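Long-range contacts in cobalamin biosynthesis protein CobN (Mycobacterium tuberculosis, PDB 7C6O), which is the large catalytic subunit of cobaltochelatase, which probably inserts cobalt into the corrin ring during cobalamin biosynthesis: residues 244-249 with 282-287; 190-195 with 239-244. One frame throughout, in Å; residues are numbered along the deposited sequence.

Contact 1. Residues 244-249 with 282-287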
loop_
_atom_site.group_PDB
_atom_site.type_symbol
_atom_site.label_atom_id
_atom_site.label_comp_id
_atom_site.label_asym_id
_atom_site.label_seq_id
_atom_site.Cartn_x
_atom_site.Cartn_y
_atom_site.Cartn_z
ATOM N N ALA A 244 -8.239 14.605 -26.841
ATOM C CA ALA A 244 -8.884 13.661 -25.943
ATOM C C ALA A 244 -9.216 14.325 -24.614
ATOM O O ALA A 244 -8.486 15.193 -24.131
ATOM C CB ALA A 244 -7.989 12.444 -25.699
ATOM N N ASP A 245 -10.336 13.907 -24.029
ATOM C CA ASP A 245 -10.716 14.337 -22.691
ATOM C C ASP A 245 -10.241 13.374 -21.612
ATOM O O ASP A 245 -10.188 13.753 -20.437
ATOM C CB ASP A 245 -12.234 14.501 -22.611
ATOM C CG ASP A 245 -12.749 15.528 -23.593
ATOM O OD1 ASP A 245 -12.300 16.692 -23.516
ATOM O OD2 ASP A 245 -13.581 15.171 -24.455
ATOM N N ALA A 246 -9.899 12.145 -21.988
ATOM C CA ALA A 246 -9.315 11.169 -21.081
ATOM C C ALA A 246 -8.681 10.075 -21.928
ATOM O O ALA A 246 -9.028 9.898 -23.099
ATOM C CB ALA A 246 -10.357 10.584 -20.120
ATOM N N MET A 247 -7.746 9.346 -21.323
ATOM C CA MET A 247 -7.016 8.278 -21.995
ATOM C C MET A 247 -7.154 6.983 -21.213
ATOM O O MET A 247 -6.889 6.956 -20.006
ATOM C CB MET A 247 -5.527 8.603 -22.127
ATOM C CG MET A 247 -5.175 9.780 -22.999
ATOM S SD MET A 247 -3.411 10.137 -22.839
ATOM C CE MET A 247 -2.715 8.575 -23.373
ATOM N N VAL A 248 -7.542 5.913 -21.899
ATOM C CA VAL A 248 -7.386 4.553 -21.391
ATOM C C VAL A 248 -6.165 3.952 -22.074
ATOM O O VAL A 248 -6.120 3.852 -23.305
ATOM C CB VAL A 248 -8.636 3.698 -21.645
ATOM C CG1 VAL A 248 -8.420 2.296 -21.104
ATOM C CG2 VAL A 248 -9.862 4.332 -21.006
ATOM N N VAL A 249 -5.170 3.556 -21.286
ATOM C CA VAL A 249 -3.914 3.049 -21.821
ATOM C C VAL A 249 -3.805 1.564 -21.508
ATOM O O VAL A 249 -4.215 1.108 -20.434
ATOM C CB VAL A 249 -2.698 3.826 -21.276
ATOM C CG1 VAL A 249 -2.802 5.290 -21.667
ATOM C CG2 VAL A 249 -2.583 3.677 -19.766
ATOM N N PRO A 282 -7.230 12.803 -17.339
ATOM C CA PRO A 282 -7.084 11.538 -16.610
ATOM C C PRO A 282 -6.551 10.446 -17.522
ATOM O O PRO A 282 -6.976 10.306 -18.672
ATOM C CB PRO A 282 -8.510 11.229 -16.138
ATOM C CG PRO A 282 -9.222 12.537 -16.183
ATOM C CD PRO A 282 -8.624 13.273 -17.342
ATOM N N ILE A 283 -5.603 9.678 -16.999
ATOM C CA ILE A 283 -4.971 8.582 -17.725
ATOM C C ILE A 283 -5.233 7.314 -16.926
ATOM O O ILE A 283 -4.717 7.156 -15.813
ATOM C CB ILE A 283 -3.467 8.820 -17.924
ATOM C CG1 ILE A 283 -3.234 10.135 -18.677
ATOM C CG2 ILE A 283 -2.828 7.644 -18.656
ATOM C CD1 ILE A 283 -1.770 10.478 -18.894
ATOM N N LEU A 284 -6.038 6.413 -17.482
ATOM C CA LEU A 284 -6.513 5.237 -16.769
ATOM C C LEU A 284 -5.897 3.986 -17.375
ATOM O O LEU A 284 -5.915 3.812 -18.597
ATOM C CB LEU A 284 -8.041 5.147 -16.819
ATOM C CG LEU A 284 -8.829 6.342 -16.271
ATOM C CD1 LEU A 284 -9.045 7.412 -17.342
ATOM C CD2 LEU A 284 -10.157 5.893 -15.689
ATOM N N GLN A 285 -5.357 3.119 -16.522
ATOM C CA GLN A 285 -4.809 1.849 -16.983
ATOM C C GLN A 285 -5.940 0.835 -17.108
ATOM O O GLN A 285 -6.506 0.395 -16.101
ATOM C CB GLN A 285 -3.730 1.340 -16.032
ATOM C CG GLN A 285 -2.932 0.170 -16.592
ATOM C CD GLN A 285 -1.797 0.622 -17.494
ATOM O OE1 GLN A 285 -1.192 1.665 -17.262
ATOM N NE2 GLN A 285 -1.504 -0.160 -18.528
ATOM N N GLY A 286 -6.282 0.477 -18.342
ATOM C CA GLY A 286 -7.187 -0.628 -18.577
ATOM C C GLY A 286 -6.396 -1.914 -18.646
ATOM O O GLY A 286 -5.547 -2.075 -19.527
ATOM N N LEU A 287 -6.647 -2.833 -17.719
ATOM C CA LEU A 287 -5.790 -4.001 -17.579
ATOM C C LEU A 287 -6.094 -5.023 -18.670
ATOM O O LEU A 287 -7.258 -5.315 -18.961
ATOM C CB LEU A 287 -5.960 -4.620 -16.193
ATOM C CG LEU A 287 -5.747 -3.667 -15.011
ATOM C CD1 LEU A 287 -6.000 -4.381 -13.696
ATOM C CD2 LEU A 287 -4.345 -3.063 -15.035
#
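The carbonyl oxygen of Met247 takes the shortest bond of this strand pair, from Leu284 N at 2.7 Å. The N-H points almost straight at it, at 174°. Ile283 CA adds a CA-H...O contact to Met247 O at 3.4 Å. Met247 N bonds to Pro282 O, and Val249 N to Leu284 O at 2.8 Å. The last bond, Gly286 N to Val249 O, is longer at 3.0 Å and more bent, at 143°, with the donor tilted from the carbonyl plane.

Met247, Ile283, Val249 and Gln285 share one face. Met247 and Ile283 lie side by side, SD against CG1. Val249 CG1 meets Ile283 CG2 at 3.8 Å. Val249 CG2 sits between its own backbone N and carbonyl carbon and reaches Gln285 OE1 at 3.5 Å. Gln285 bends at chi2 (84°), turning its amide back across Val249, OE1 toward CG2 and NE2 toward the carbonyl O. Arg320 NH1 bonds to OE1, and NE2 to Val251 O. On the other face, Leu284 CD1 rests on Met247 O and Val248 packs on helix 343-361.

A parallel backbone ladder thus joins two inner strands of a beta-alpha-beta unit. Gln285 keeps its buried amide satisfied among mostly apolar side chains.

Contact 2. Residues 190-195 with 239-244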
loop_
_atom_site.group_PDB
_atom_site.type_symbol
_atom_site.label_atom_id
_atom_site.label_comp_id
_atom_site.label_asym_id
_atom_site.label_seq_id
_atom_site.Cartn_x
_atom_site.Cartn_y
_atom_site.Cartn_z
ATOM N N THR A 190 -14.373 12.750 -25.542
ATOM C CA THR A 190 -13.515 11.942 -26.399
ATOM C C THR A 190 -12.563 11.131 -25.527
ATOM O O THR A 190 -11.779 11.701 -24.760
ATOM C CB THR A 190 -12.740 12.826 -27.372
ATOM O OG1 THR A 190 -13.660 13.480 -28.252
ATOM C CG2 THR A 190 -11.768 11.993 -28.192
ATOM N N ILE A 191 -12.634 9.809 -25.645
ATOM C CA ILE A 191 -11.844 8.893 -24.829
ATOM C C ILE A 191 -10.833 8.214 -25.742
ATOM O O ILE A 191 -11.202 7.394 -26.591
ATOM C CB ILE A 191 -12.725 7.859 -24.115
ATOM C CG1 ILE A 191 -13.838 8.553 -23.327
ATOM C CG2 ILE A 191 -11.880 6.976 -23.206
ATOM C CD1 ILE A 191 -13.343 9.543 -22.293
ATOM N N ALA A 192 -9.558 8.549 -25.574
ATOM C CA ALA A 192 -8.517 7.874 -26.333
ATOM C C ALA A 192 -8.272 6.481 -25.764
ATOM O O ALA A 192 -8.353 6.268 -24.552
ATOM C CB ALA A 192 -7.225 8.690 -26.309
ATOM N N VAL A 193 -7.993 5.527 -26.649
ATOM C CA VAL A 193 -7.618 4.168 -26.264
ATOM C C VAL A 193 -6.255 3.878 -26.879
ATOM O O VAL A 193 -6.129 3.773 -28.106
ATOM C CB VAL A 193 -8.658 3.131 -26.709
ATOM C CG1 VAL A 193 -8.240 1.733 -26.259
ATOM C CG2 VAL A 193 -10.025 3.485 -26.146
ATOM N N LEU A 194 -5.236 3.740 -26.032
ATOM C CA LEU A 194 -3.858 3.558 -26.477
ATOM C C LEU A 194 -3.479 2.086 -26.378
ATOM O O LEU A 194 -3.529 1.499 -25.290
ATOM C CB LEU A 194 -2.898 4.411 -25.646
ATOM C CG LEU A 194 -2.624 5.852 -26.089
ATOM C CD1 LEU A 194 -1.808 5.880 -27.375
ATOM C CD2 LEU A 194 -3.919 6.639 -26.252
ATOM N N TYR A 195 -3.093 1.493 -27.507
ATOM C CA TYR A 195 -2.685 0.096 -27.538
ATOM C C TYR A 195 -1.416 -0.048 -28.370
ATOM O O TYR A 195 -0.966 0.890 -29.031
ATOM C CB TYR A 195 -3.806 -0.809 -28.073
ATOM C CG TYR A 195 -4.201 -0.576 -29.516
ATOM C CD1 TYR A 195 -4.985 0.513 -29.876
ATOM C CD2 TYR A 195 -3.816 -1.466 -30.514
ATOM C CE1 TYR A 195 -5.358 0.722 -31.192
ATOM C CE2 TYR A 195 -4.185 -1.266 -31.833
ATOM C CZ TYR A 195 -4.958 -0.171 -32.168
ATOM O OH TYR A 195 -5.330 0.035 -33.479
ATOM N N GLU A 239 0.178 15.525 -30.188
ATOM C CA GLU A 239 -0.770 16.497 -30.724
ATOM C C GLU A 239 -2.157 15.885 -30.863
ATOM O O GLU A 239 -3.161 16.497 -30.482
ATOM C CB GLU A 239 -0.287 17.019 -32.079
ATOM C CG GLU A 239 1.017 17.792 -32.046
ATOM C CD GLU A 239 1.384 18.350 -33.408
ATOM O OE1 GLU A 239 0.469 18.532 -34.240
ATOM O OE2 GLU A 239 2.584 18.599 -33.653
ATOM N N ARG A 240 -2.229 14.668 -31.412
ATOM C CA ARG A 240 -3.515 14.007 -31.591
ATOM C C ARG A 240 -4.204 13.781 -30.252
ATOM O O ARG A 240 -5.427 13.933 -30.140
ATOM C CB ARG A 240 -3.321 12.683 -32.330
ATOM C CG ARG A 240 -4.598 12.078 -32.882
ATOM C CD ARG A 240 -5.162 12.922 -34.014
ATOM N NE ARG A 240 -6.071 12.156 -34.862
ATOM C CZ ARG A 240 -7.378 12.037 -34.648
ATOM N NH1 ARG A 240 -7.938 12.638 -33.607
ATOM N NH2 ARG A 240 -8.124 11.318 -35.475
ATOM N N LEU A 241 -3.431 13.437 -29.217
ATOM C CA LEU A 241 -3.971 13.244 -27.877
ATOM C C LEU A 241 -4.474 14.535 -27.247
ATOM O O LEU A 241 -5.196 14.472 -26.248
ATOM C CB LEU A 241 -2.912 12.609 -26.975
ATOM C CG LEU A 241 -2.626 11.136 -27.269
ATOM C CD1 LEU A 241 -1.436 10.641 -26.462
ATOM C CD2 LEU A 241 -3.863 10.299 -26.980
ATOM N N GLY A 242 -4.111 15.696 -27.796
ATOM C CA GLY A 242 -4.665 16.945 -27.305
ATOM C C GLY A 242 -6.162 17.066 -27.504
ATOM O O GLY A 242 -6.807 17.872 -26.825
ATOM N N GLY A 243 -6.731 16.285 -28.421
ATOM C CA GLY A 243 -8.162 16.260 -28.625
ATOM C C GLY A 243 -8.927 15.328 -27.718
ATOM O O GLY A 243 -10.157 15.261 -27.805
ATOM N N ALA A 244 -8.239 14.605 -26.841
ATOM C CA ALA A 244 -8.884 13.661 -25.943
ATOM C C ALA A 244 -9.216 14.325 -24.614
ATOM O O ALA A 244 -8.486 15.193 -24.131
ATOM C CB ALA A 244 -7.989 12.444 -25.699
#
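Ala192 CB lies 3.8 Å from Leu241 CD2 and 3.9 Å from Ala244 CB. Leu241 CD2 also touches Leu194 CD2, at 3.7 Å, so one branch of Leu241 serves two strand residues. Leu194 reaches it with the end of its side chain, and the two leucines meet at a slant. Farther back along the strand, Thr190 packs on the backbone of the turn. Thr190 CB is 3.6 Å from Gly243 O. Thr190 CG2, anti to the backbone N (OG1 at chi1 -64°), lies 4.0 Å from Ala244 CA. The contact is by packing alone.

A type I turn from Leu241 to Ala244 positions these groups. Ala244 N bonds to Leu241 O at 3.1 Å and closes the turn, which takes the chain toward strand 246-249. Just beyond, Asp245 holds Thr190 N through OD2.

Leu241 also packs on Met247 of strand 246-249 and Leu225 of strand 221-227, the two neighbours of strand 190-196. Helix 206-217 packs against Ile191 and Val193, whose CB atoms are directed away from segment 239-244. Strand 190-196 therefore has helix 206-217 on one face and helix 235-241 with its turn on the other.

Both contacts belong to one mixed sheet, in which strand 246-249 lies between strands 190-196 and 283-289. Contact 1 joins two of these strands edge to edge and is almost wholly buried. Contact 2 sets helix 235-241 and its turn on a face of the sheet; its apolar centre is buried, but Gly243 is exposed. Backbone hydrogen bonds dominate contact 1, and apolar packing makes contact 2. Ala244 lies in both ranges but touches the partner segment only in contact 2; it ends the turn that leads to strand 246-249. The two also meet directly. Val248 N lies 2.8 Å from Ala192 O, a probable hydrogen bond, and Met247 CE packs on Leu194 CD2.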